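Local coordinates for protein pectate lyase (Bacillus, PDB 3VMV) that probably cleaves the polygalacturonate backbone of pectin by beta-elimination, as a secreted pectate lyase of polysaccharide lyase family 1 with a parallel beta-helix fold, at residues Val22-Thr27 with Thr49-Gly54; Ile97-Ala102 with Ile123-Asp128; Asp157-Ala162 with Thr178-His183. All blocks are in the same frame, centred on the assembly; numbering follows the deposited sequence.

Contact 1: residues Val22-Thr27 with Thr49-Gly54; sequences VEYAST and TIYVNG
Tyr-24 and Tyr-51 lie side by side on one face of a parallel strand pair and point the same way, but their rings are inclined at 33° and form an oblique pair. The closer touch is a CH-pi contact: Tyr-51 CB sits over one face of the Tyr-24 ring, 3.8 Å from its centroid and offset toward the rim. Val-22 reaches the edge of the Tyr-51 ring; its CG1, anti to the backbone N (chi1 180°), comes to 3.5 Å from Tyr-51 CD2. The Tyr-51 ring thus has the valine methyl at its edge and Thr-49 CG2, from its own strand, over one face. On the reverse of the pair Ala-25 CB meets Ile-50 CG2 at 3.9 Å. Between the two layers runs a parallel backbone ladder: Glu-23 N to Thr-49 O, Tyr-51 N to Glu-23 O (2.8 Å), Ala-25 N to Tyr-51 O, and Asn-53 N to Ala-25 O. Strand 21-25, helix 28-40 and strand 48-52 make a beta-alpha-beta unit at the N-terminal end of the beta-helix. The helix, probably the family's N-terminal cap, packs on the face of Ala-25 and Ile-50 through Ile-31 and Leu-34, while strand 78-85 continues the pairing beyond strand 48-52.

Contact 2: residues Ile97-Ala102 with Ile123-Asp128; sequences IRLSNA and IEVTDD. With SO4 (sulfate ion), chain B.
Leu-99 and Val-125 sit side by side on the packed face of two parallel strands whose directions differ by 8°; Leu-99 CD1 lies 4.3 Å from Val-125 CG2. Ile-97 and Ile-123 pair on the same face, and these aliphatic chains turn into the core of the beta-helix. The backbone ladder is regular: Glu-124 N binds Ile-97 O, Leu-99 N binds Glu-124 O (2.8 Å, nearly straight), and Thr-126 N binds Leu-99 O. It frays at Asn-101 N, whose bonds to Thr-126 O and Asp-127 O are both weak. Just there Ser-100 OG, carried anti to its backbone N (chi1 167°), donates to Asp-127 OD2 at 2.7 Å, using the lone pair directed away from the other carboxylate oxygen, and so ties the turn after one strand to the end of the other.

The polar face is more loosely joined. Arg-98 and Glu-124 run alongside each other in the same direction, yet they touch through Arg-98 CD and Glu-124 OE2 (3.3 Å), the arginine NE staying 4.6 Å from that oxygen. A bend at chi3 (64°) carries the guanidinium to a sulfate, probably from the crystallisation liquor, met at the guanidinium edge: Arg-98 NH1 donates to sulfate O2 at 3.0 Å and Arg-98 NH2 to sulfate O3 at 2.7 Å. Asp-67 and Glu-119 also form salt bridges with Arg-98, whereas Glu-124 OE1 pairs with Lys-159.

Strand 66-68 lies beside strand 97-103 and strand 156-158 beside strand 123-126, continuing this wall in both directions; across the core, side chains of strands 105-108 and 132-135, from another wall, pack on the aliphatic face.

Contact 3: residues Asp157-Ala162 with Thr178-His183; sequences DMKRNA and TMLVGH
Met-158 and Val-181 form a parallel bridge, with Met-158 N bonded to Leu-180 O and Met-158 O receiving Gly-182 N in a nearly straight bond (2.8 Å). Next to it a side chain enters the backbone pairing. Asp-157 OD1 takes the N-H of Leu-180 at 3.0 Å, met from above the carboxylate plane and bent to 132° at the hydrogen; with CG beside its own backbone N (chi1 -69°), the carboxylate also lies against Leu-180 CB. An alanine at Asp-157 would remove this acceptor and is likely to leave Leu-180 N-H without its partner across the pair.

Lys-159, extended beyond CG, crosses His-183 at about a right angle. Its CD packs 3.8 Å from His-183 CB and its CE reaches 3.9 Å from Leu-180 CD2, before NZ goes on to a salt bridge with Glu-124. Farther round the turn, Arg-160 presents a face of its guanidinium to His-183 CE1, which lies 4.0 Å from Arg-160 NE; the two planes are 35° apart. One water joins the loops, accepting from Arg-160 N and His-183 N, and lies in the imidazole plane 2.7 Å from His-183 ND1. Gly-182 adopts backbone angles at which a CB would jam against the preceding carbonyl oxygen, which calls for glycine. A type I' turn spans Lys-159 to Ala-162.

The contact joins successive coils in one wall of the parallel beta-helix, with Met-158 and Val-181 turned into its core. There Met-158 packs against strands 165-175 and 192-197, and Tyr-196 also touches Val-181. Strand 123-126 flanks strand 156-158, and strand 210-212 flanks strand 177-181.

From the N terminus, contact 1 closes first, bringing strand 48-52 back to strand 21-25 after helix 28-40 at one end of the beta-helix. Contact 2 closes a helix-free loop of 20 residues between its segments, and contact 3 a similar one of 15. The three loops follow in series, none nesting in or crossing another. Contacts 2 and 3 tie successive coils of the same wall and touch directly: besides the Glu-124 to Lys-159 salt bridge, Val-125 N lies 2.8 Å from Asp-157 O, probably as a hydrogen bond. Contact 1 stands apart, its centre about 20 Å from that of contact 2 and about 27 Å from that of contact 3.

Contact 1: residues Val22-Thr27 with Thr49-Gly54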
loop_
_atom_site.group_PDB
_atom_site.type_symbol
_atom_site.label_atom_id
_atom_site.label_comp_id
_atom_site.label_asym_id
_atom_site.label_seq_id
_atom_site.Cartn_x
_atom_site.Cartn_y
_atom_site.Cartn_z
ATOM N N VAL A 22 12.642 -21.227 6.952
ATOM C CA VAL A 22 12.937 -20.518 5.703
ATOM C C VAL A 22 12.713 -21.442 4.537
ATOM O O VAL A 22 13.190 -22.581 4.538
ATOM C CB VAL A 22 14.405 -19.997 5.680
ATOM C CG1 VAL A 22 14.737 -19.255 4.384
ATOM C CG2 VAL A 22 14.648 -19.103 6.884
ATOM N N GLU A 23 11.987 -20.968 3.539
ATOM C CA GLU A 23 11.762 -21.699 2.325
ATOM C C GLU A 23 12.044 -20.794 1.172
ATOM O O GLU A 23 11.880 -19.549 1.287
ATOM C CB GLU A 23 10.306 -22.160 2.255
ATOM C CG GLU A 23 9.983 -23.318 3.163
ATOM C CD GLU A 23 10.518 -24.679 2.654
ATOM O OE1 GLU A 23 10.745 -24.887 1.439
ATOM O OE2 GLU A 23 10.663 -25.585 3.468
ATOM N N TYR A 24 12.438 -21.390 0.068
ATOM C CA TYR A 24 12.590 -20.680 -1.174
ATOM C C TYR A 24 11.568 -21.190 -2.175
ATOM O O TYR A 24 11.464 -22.408 -2.411
ATOM C CB TYR A 24 13.977 -20.866 -1.731
ATOM C CG TYR A 24 15.068 -20.072 -1.019
ATOM C CD1 TYR A 24 15.580 -20.499 0.209
ATOM C CD2 TYR A 24 15.591 -18.937 -1.603
ATOM C CE1 TYR A 24 16.598 -19.765 0.848
ATOM C CE2 TYR A 24 16.604 -18.228 -1.003
ATOM C CZ TYR A 24 17.088 -18.637 0.226
ATOM O OH TYR A 24 18.101 -17.895 0.804
ATOM N N ALA A 25 10.868 -20.259 -2.814
ATOM C CA ALA A 25 9.827 -20.652 -3.757
ATOM C C ALA A 25 9.975 -19.884 -5.048
ATOM O O ALA A 25 10.332 -18.710 -5.045
ATOM C CB ALA A 25 8.455 -20.335 -3.158
ATOM N N SER A 26 9.656 -20.522 -6.156
ATOM C CA SER A 26 9.736 -19.848 -7.441
ATOM C C SER A 26 8.466 -20.013 -8.247
ATOM O O SER A 26 8.421 -19.621 -9.398
ATOM C CB SER A 26 10.937 -20.346 -8.251
ATOM O OG SER A 26 10.926 -21.761 -8.305
ATOM N N THR A 27 7.428 -20.582 -7.640
ATOM C CA THR A 27 6.116 -20.642 -8.320
ATOM C C THR A 27 5.022 -20.366 -7.299
ATOM O O THR A 27 5.224 -20.523 -6.078
ATOM C CB THR A 27 5.829 -22.045 -8.928
ATOM O OG1 THR A 27 5.684 -22.999 -7.855
ATOM C CG2 THR A 27 6.951 -22.482 -9.914
ATOM N N THR A 49 9.468 -17.592 6.704
ATOM C CA THR A 49 9.943 -16.663 5.692
ATOM C C THR A 49 10.007 -17.421 4.382
ATOM O O THR A 49 10.605 -18.507 4.309
ATOM C CB THR A 49 11.348 -16.138 6.061
ATOM O OG1 THR A 49 11.224 -15.327 7.236
ATOM C CG2 THR A 49 11.937 -15.295 4.936
ATOM N N ILE A 50 9.342 -16.883 3.358
ATOM C CA ILE A 50 9.388 -17.437 2.021
ATOM C C ILE A 50 10.181 -16.469 1.137
ATOM O O ILE A 50 9.707 -15.342 0.871
ATOM C CB ILE A 50 7.965 -17.565 1.448
ATOM C CG1 ILE A 50 7.119 -18.416 2.397
ATOM C CG2 ILE A 50 8.053 -18.170 0.058
ATOM C CD1 ILE A 50 5.646 -18.565 1.959
ATOM N N TYR A 51 11.388 -16.875 0.751
ATOM C CA TYR A 51 12.171 -16.119 -0.234
ATOM C C TYR A 51 11.712 -16.474 -1.628
ATOM O O TYR A 51 11.702 -17.653 -2.009
ATOM C CB TYR A 51 13.660 -16.405 -0.086
ATOM C CG TYR A 51 14.256 -15.737 1.112
ATOM C CD1 TYR A 51 14.342 -14.335 1.157
ATOM C CD2 TYR A 51 14.704 -16.481 2.217
ATOM C CE1 TYR A 51 14.878 -13.694 2.270
ATOM C CE2 TYR A 51 15.237 -15.818 3.359
ATOM C CZ TYR A 51 15.300 -14.434 3.367
ATOM O OH TYR A 51 15.811 -13.745 4.475
ATOM N N VAL A 52 11.376 -15.462 -2.414
ATOM C CA VAL A 52 10.837 -15.688 -3.745
ATOM C C VAL A 52 11.957 -15.422 -4.756
ATOM O O VAL A 52 12.482 -14.280 -4.876
ATOM C CB VAL A 52 9.639 -14.773 -4.018
ATOM C CG1 VAL A 52 9.073 -15.045 -5.398
ATOM C CG2 VAL A 52 8.542 -14.994 -2.956
ATOM N N ASN A 53 12.345 -16.493 -5.442
ATOM C CA ASN A 53 13.455 -16.437 -6.392
ATOM C C ASN A 53 13.074 -16.904 -7.796
ATOM O O ASN A 53 13.899 -17.439 -8.539
ATOM C CB ASN A 53 14.697 -17.186 -5.859
ATOM C CG ASN A 53 14.455 -18.676 -5.600
ATOM O OD1 ASN A 53 13.376 -19.206 -5.859
ATOM N ND2 ASN A 53 15.497 -19.371 -5.111
ATOM N N GLY A 54 11.836 -16.637 -8.180
ATOM C CA GLY A 54 11.406 -16.892 -9.537
ATOM C C GLY A 54 10.187 -16.065 -9.821
ATOM O O GLY A 54 9.709 -15.369 -8.930
#

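Contact 2: residues Ile97-Ala102 with Ile123-Asp128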
loop_
_atom_site.group_PDB
_atom_site.type_symbol
_atom_site.label_atom_id
_atom_site.label_comp_id
_atom_site.label_asym_id
_atom_site.label_seq_id
_atom_site.Cartn_x
_atom_site.Cartn_y
_atom_site.Cartn_z
ATOM N N ILE A 97 -1.184 -10.626 -4.365
ATOM C CA ILE A 97 -1.275 -11.232 -3.036
ATOM C C ILE A 97 -2.448 -10.678 -2.264
ATOM O O ILE A 97 -2.702 -9.478 -2.310
ATOM C CB ILE A 97 0.016 -10.896 -2.241
ATOM C CG1 ILE A 97 1.219 -11.499 -2.971
ATOM C CG2 ILE A 97 -0.080 -11.476 -0.818
ATOM C CD1 ILE A 97 2.619 -11.035 -2.388
ATOM N N ARG A 98 -3.178 -11.541 -1.553
ATOM C CA ARG A 98 -4.248 -11.088 -0.678
ATOM C C ARG A 98 -3.951 -11.513 0.739
ATOM O O ARG A 98 -3.701 -12.685 0.997
ATOM C CB ARG A 98 -5.637 -11.584 -1.105
ATOM C CG ARG A 98 -6.763 -11.068 -0.202
ATOM C CD ARG A 98 -8.137 -11.469 -0.750
ATOM N NE ARG A 98 -8.268 -12.922 -0.734
ATOM C CZ ARG A 98 -9.246 -13.595 -1.364
ATOM N NH1 ARG A 98 -9.293 -14.915 -1.254
ATOM N NH2 ARG A 98 -10.146 -12.955 -2.102
ATOM N N LEU A 99 -4.020 -10.564 1.657
ATOM C CA LEU A 99 -3.897 -10.891 3.077
ATOM C C LEU A 99 -5.260 -10.849 3.713
ATOM O O LEU A 99 -5.910 -9.787 3.706
ATOM C CB LEU A 99 -2.958 -9.899 3.767
ATOM C CG LEU A 99 -1.545 -9.658 3.195
ATOM C CD1 LEU A 99 -0.764 -8.748 4.193
ATOM C CD2 LEU A 99 -0.770 -10.881 2.854
ATOM N N SER A 100 -5.710 -11.946 4.303
ATOM C CA SER A 100 -7.053 -12.005 4.880
ATOM C C SER A 100 -6.957 -12.501 6.328
ATOM O O SER A 100 -6.452 -13.598 6.582
ATOM C CB SER A 100 -7.919 -12.941 4.029
ATOM O OG SER A 100 -9.126 -13.259 4.695
ATOM N N ASN A 101 -7.403 -11.666 7.255
ATOM C CA ASN A 101 -7.225 -11.908 8.693
ATOM C C ASN A 101 -5.804 -12.386 9.000
ATOM O O ASN A 101 -5.562 -13.368 9.689
ATOM C CB ASN A 101 -8.284 -12.870 9.241
ATOM C CG ASN A 101 -8.505 -12.694 10.744
ATOM O OD1 ASN A 101 -8.005 -11.770 11.368
ATOM N ND2 ASN A 101 -9.300 -13.625 11.332
ATOM N N ALA A 102 -4.873 -11.637 8.423
ATOM C CA ALA A 102 -3.471 -11.955 8.469
ATOM C C ALA A 102 -2.761 -11.013 9.429
ATOM O O ALA A 102 -3.020 -9.815 9.398
ATOM C CB ALA A 102 -2.898 -11.835 7.049
ATOM N N ILE A 123 -1.471 -5.905 -3.979
ATOM C CA ILE A 123 -1.613 -6.402 -2.613
ATOM C C ILE A 123 -2.924 -5.902 -2.057
ATOM O O ILE A 123 -3.144 -4.698 -1.953
ATOM C CB ILE A 123 -0.484 -5.950 -1.695
ATOM C CG1 ILE A 123 0.858 -6.366 -2.282
ATOM C CG2 ILE A 123 -0.652 -6.590 -0.292
ATOM C CD1 ILE A 123 2.095 -5.899 -1.437
ATOM N N GLU A 124 -3.810 -6.830 -1.698
ATOM C CA GLU A 124 -5.047 -6.508 -1.012
ATOM C C GLU A 124 -4.914 -6.872 0.445
ATOM O O GLU A 124 -4.602 -8.028 0.751
ATOM C CB GLU A 124 -6.234 -7.258 -1.636
ATOM C CG GLU A 124 -7.497 -7.122 -0.710
ATOM C CD GLU A 124 -8.871 -7.377 -1.348
ATOM O OE1 GLU A 124 -9.409 -6.495 -2.073
ATOM O OE2 GLU A 124 -9.460 -8.448 -1.071
ATOM N N VAL A 125 -5.147 -5.918 1.352
ATOM C CA VAL A 125 -5.015 -6.187 2.776
ATOM C C VAL A 125 -6.412 -6.036 3.388
ATOM O O VAL A 125 -6.968 -4.951 3.368
ATOM C CB VAL A 125 -4.034 -5.198 3.428
ATOM C CG1 VAL A 125 -3.880 -5.496 4.889
ATOM C CG2 VAL A 125 -2.656 -5.190 2.715
ATOM N N THR A 126 -6.999 -7.118 3.910
ATOM C CA THR A 126 -8.422 -7.114 4.182
ATOM C C THR A 126 -8.792 -8.037 5.318
ATOM O O THR A 126 -7.918 -8.620 5.978
ATOM C CB THR A 126 -9.198 -7.444 2.875
ATOM O OG1 THR A 126 -10.589 -7.173 3.063
ATOM C CG2 THR A 126 -8.976 -8.899 2.409
ATOM N N ASP A 127 -10.091 -8.123 5.596
ATOM C CA ASP A 127 -10.627 -9.027 6.609
ATOM C C ASP A 127 -9.871 -8.964 7.928
ATOM O O ASP A 127 -9.432 -9.996 8.438
ATOM C CB ASP A 127 -10.656 -10.490 6.098
ATOM C CG ASP A 127 -11.427 -10.640 4.770
ATOM O OD1 ASP A 127 -12.444 -9.940 4.581
ATOM O OD2 ASP A 127 -11.007 -11.439 3.919
ATOM N N ASP A 128 -9.743 -7.762 8.467
ATOM C CA ASP A 128 -9.244 -7.556 9.817
ATOM C C ASP A 128 -7.775 -7.876 10.018
ATOM O O ASP A 128 -7.344 -8.078 11.153
ATOM C CB ASP A 128 -10.116 -8.321 10.822
ATOM C CG ASP A 128 -11.567 -7.864 10.788
ATOM O OD1 ASP A 128 -11.899 -6.936 11.549
ATOM O OD2 ASP A 128 -12.367 -8.436 10.018
HETATM S S SO4 B . -12.052 -15.486 -3.937
HETATM O O1 SO4 B . -11.170 -15.755 -5.064
HETATM O O2 SO4 B . -11.613 -16.197 -2.756
HETATM O O3 SO4 B . -12.067 -14.048 -3.681
HETATM O O4 SO4 B . -13.393 -15.955 -4.245
#

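Contact 3: residues Asp157-Ala162 with Thr178-His183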
loop_
_atom_site.group_PDB
_atom_site.type_symbol
_atom_site.label_atom_id
_atom_site.label_comp_id
_atom_site.label_asym_id
_atom_site.label_seq_id
_atom_site.Cartn_x
_atom_site.Cartn_y
_atom_site.Cartn_z
ATOM N N ASP A 157 -4.376 -1.996 -1.810
ATOM C CA ASP A 157 -5.677 -1.611 -1.273
ATOM C C ASP A 157 -5.859 -2.194 0.103
ATOM O O ASP A 157 -5.495 -3.345 0.349
ATOM C CB ASP A 157 -6.847 -2.102 -2.142
ATOM C CG ASP A 157 -6.951 -1.395 -3.488
ATOM O OD1 ASP A 157 -6.337 -0.338 -3.701
ATOM O OD2 ASP A 157 -7.686 -1.928 -4.382
ATOM N N MET A 158 -6.450 -1.403 0.998
ATOM C CA MET A 158 -6.734 -1.843 2.368
ATOM C C MET A 158 -8.207 -1.686 2.635
ATOM O O MET A 158 -8.797 -0.636 2.311
ATOM C CB MET A 158 -5.909 -0.981 3.351
ATOM C CG MET A 158 -4.396 -1.116 3.032
ATOM S SD MET A 158 -3.564 0.104 4.027
ATOM C CE MET A 158 -1.971 0.073 3.154
ATOM N N LYS A 159 -8.797 -2.714 3.229
ATOM C CA LYS A 159 -10.245 -2.773 3.412
ATOM C C LYS A 159 -10.599 -3.488 4.701
ATOM O O LYS A 159 -9.775 -4.227 5.278
ATOM C CB LYS A 159 -10.889 -3.594 2.264
ATOM C CG LYS A 159 -10.562 -3.097 0.856
ATOM C CD LYS A 159 -11.181 -4.021 -0.230
ATOM C CE LYS A 159 -10.774 -3.566 -1.642
ATOM N NZ LYS A 159 -11.290 -4.528 -2.682
ATOM N N ARG A 160 -11.868 -3.333 5.099
ATOM C CA ARG A 160 -12.491 -4.226 6.085
ATOM C C ARG A 160 -11.647 -4.327 7.361
ATOM O O ARG A 160 -11.234 -5.407 7.790
ATOM C CB ARG A 160 -12.783 -5.606 5.465
ATOM C CG ARG A 160 -13.825 -5.473 4.329
ATOM C CD ARG A 160 -14.243 -6.831 3.812
ATOM N NE ARG A 160 -15.411 -6.666 2.941
ATOM C CZ ARG A 160 -16.682 -6.683 3.339
ATOM N NH1 ARG A 160 -17.000 -6.874 4.615
ATOM N NH2 ARG A 160 -17.646 -6.501 2.444
ATOM N N ASN A 161 -11.430 -3.168 7.972
ATOM C CA ASN A 161 -10.831 -3.089 9.302
ATOM C C ASN A 161 -9.366 -3.501 9.421
ATOM O O ASN A 161 -8.901 -3.745 10.527
ATOM C CB ASN A 161 -11.678 -3.883 10.287
ATOM C CG ASN A 161 -13.067 -3.357 10.343
ATOM O OD1 ASN A 161 -13.288 -2.225 10.779
ATOM N ND2 ASN A 161 -14.013 -4.142 9.848
ATOM N N ALA A 162 -8.638 -3.480 8.308
ATOM C CA ALA A 162 -7.186 -3.651 8.332
ATOM C C ALA A 162 -6.610 -2.506 9.161
ATOM O O ALA A 162 -7.066 -1.371 9.049
ATOM C CB ALA A 162 -6.625 -3.579 6.892
ATOM N N THR A 178 -4.608 3.882 -7.850
ATOM C CA THR A 178 -3.388 3.405 -7.172
ATOM C C THR A 178 -3.609 2.691 -5.826
ATOM O O THR A 178 -3.196 1.532 -5.680
ATOM C CB THR A 178 -2.389 4.553 -7.011
ATOM O OG1 THR A 178 -2.320 5.310 -8.232
ATOM C CG2 THR A 178 -0.968 4.033 -6.741
ATOM N N MET A 179 -4.250 3.358 -4.864
ATOM C CA MET A 179 -4.358 2.831 -3.505
ATOM C C MET A 179 -5.664 3.214 -2.872
ATOM O O MET A 179 -6.078 4.386 -2.912
ATOM C CB MET A 179 -3.266 3.434 -2.627
ATOM C CG MET A 179 -1.883 3.048 -3.049
ATOM S SD MET A 179 -0.596 3.651 -1.922
ATOM C CE MET A 179 -0.878 5.423 -1.916
ATOM N N LEU A 180 -6.337 2.242 -2.254
ATOM C CA LEU A 180 -7.575 2.502 -1.519
ATOM C C LEU A 180 -7.337 2.263 -0.021
ATOM O O LEU A 180 -6.578 1.330 0.363
ATOM C CB LEU A 180 -8.637 1.503 -2.039
ATOM C CG LEU A 180 -10.139 1.548 -2.006
ATOM C CD1 LEU A 180 -10.630 2.765 -2.783
ATOM C CD2 LEU A 180 -10.684 0.247 -2.604
ATOM N N VAL A 181 -7.964 3.086 0.822
ATOM C CA VAL A 181 -8.017 2.801 2.241
ATOM C C VAL A 181 -9.467 2.930 2.608
ATOM O O VAL A 181 -9.950 4.037 2.888
ATOM C CB VAL A 181 -7.130 3.779 3.052
ATOM C CG1 VAL A 181 -7.245 3.499 4.561
ATOM C CG2 VAL A 181 -5.679 3.691 2.598
ATOM N N GLY A 182 -10.177 1.806 2.657
ATOM C CA GLY A 182 -11.625 1.783 2.835
ATOM C C GLY A 182 -12.315 1.766 1.475
ATOM O O GLY A 182 -12.164 2.701 0.705
ATOM N N HIS A 183 -13.072 0.699 1.202
ATOM C CA HIS A 183 -13.632 0.458 -0.138
ATOM C C HIS A 183 -15.076 0.929 -0.296
ATOM O O HIS A 183 -15.605 0.938 -1.406
ATOM C CB HIS A 183 -13.546 -1.056 -0.482
ATOM C CG HIS A 183 -14.574 -1.899 0.217
ATOM N ND1 HIS A 183 -14.602 -2.086 1.583
ATOM C CD2 HIS A 183 -15.673 -2.538 -0.262
ATOM C CE1 HIS A 183 -15.651 -2.819 1.917
ATOM N NE2 HIS A 183 -16.322 -3.102 0.814
HETATM O O HOH W 1 -13.302 -1.149 3.757
#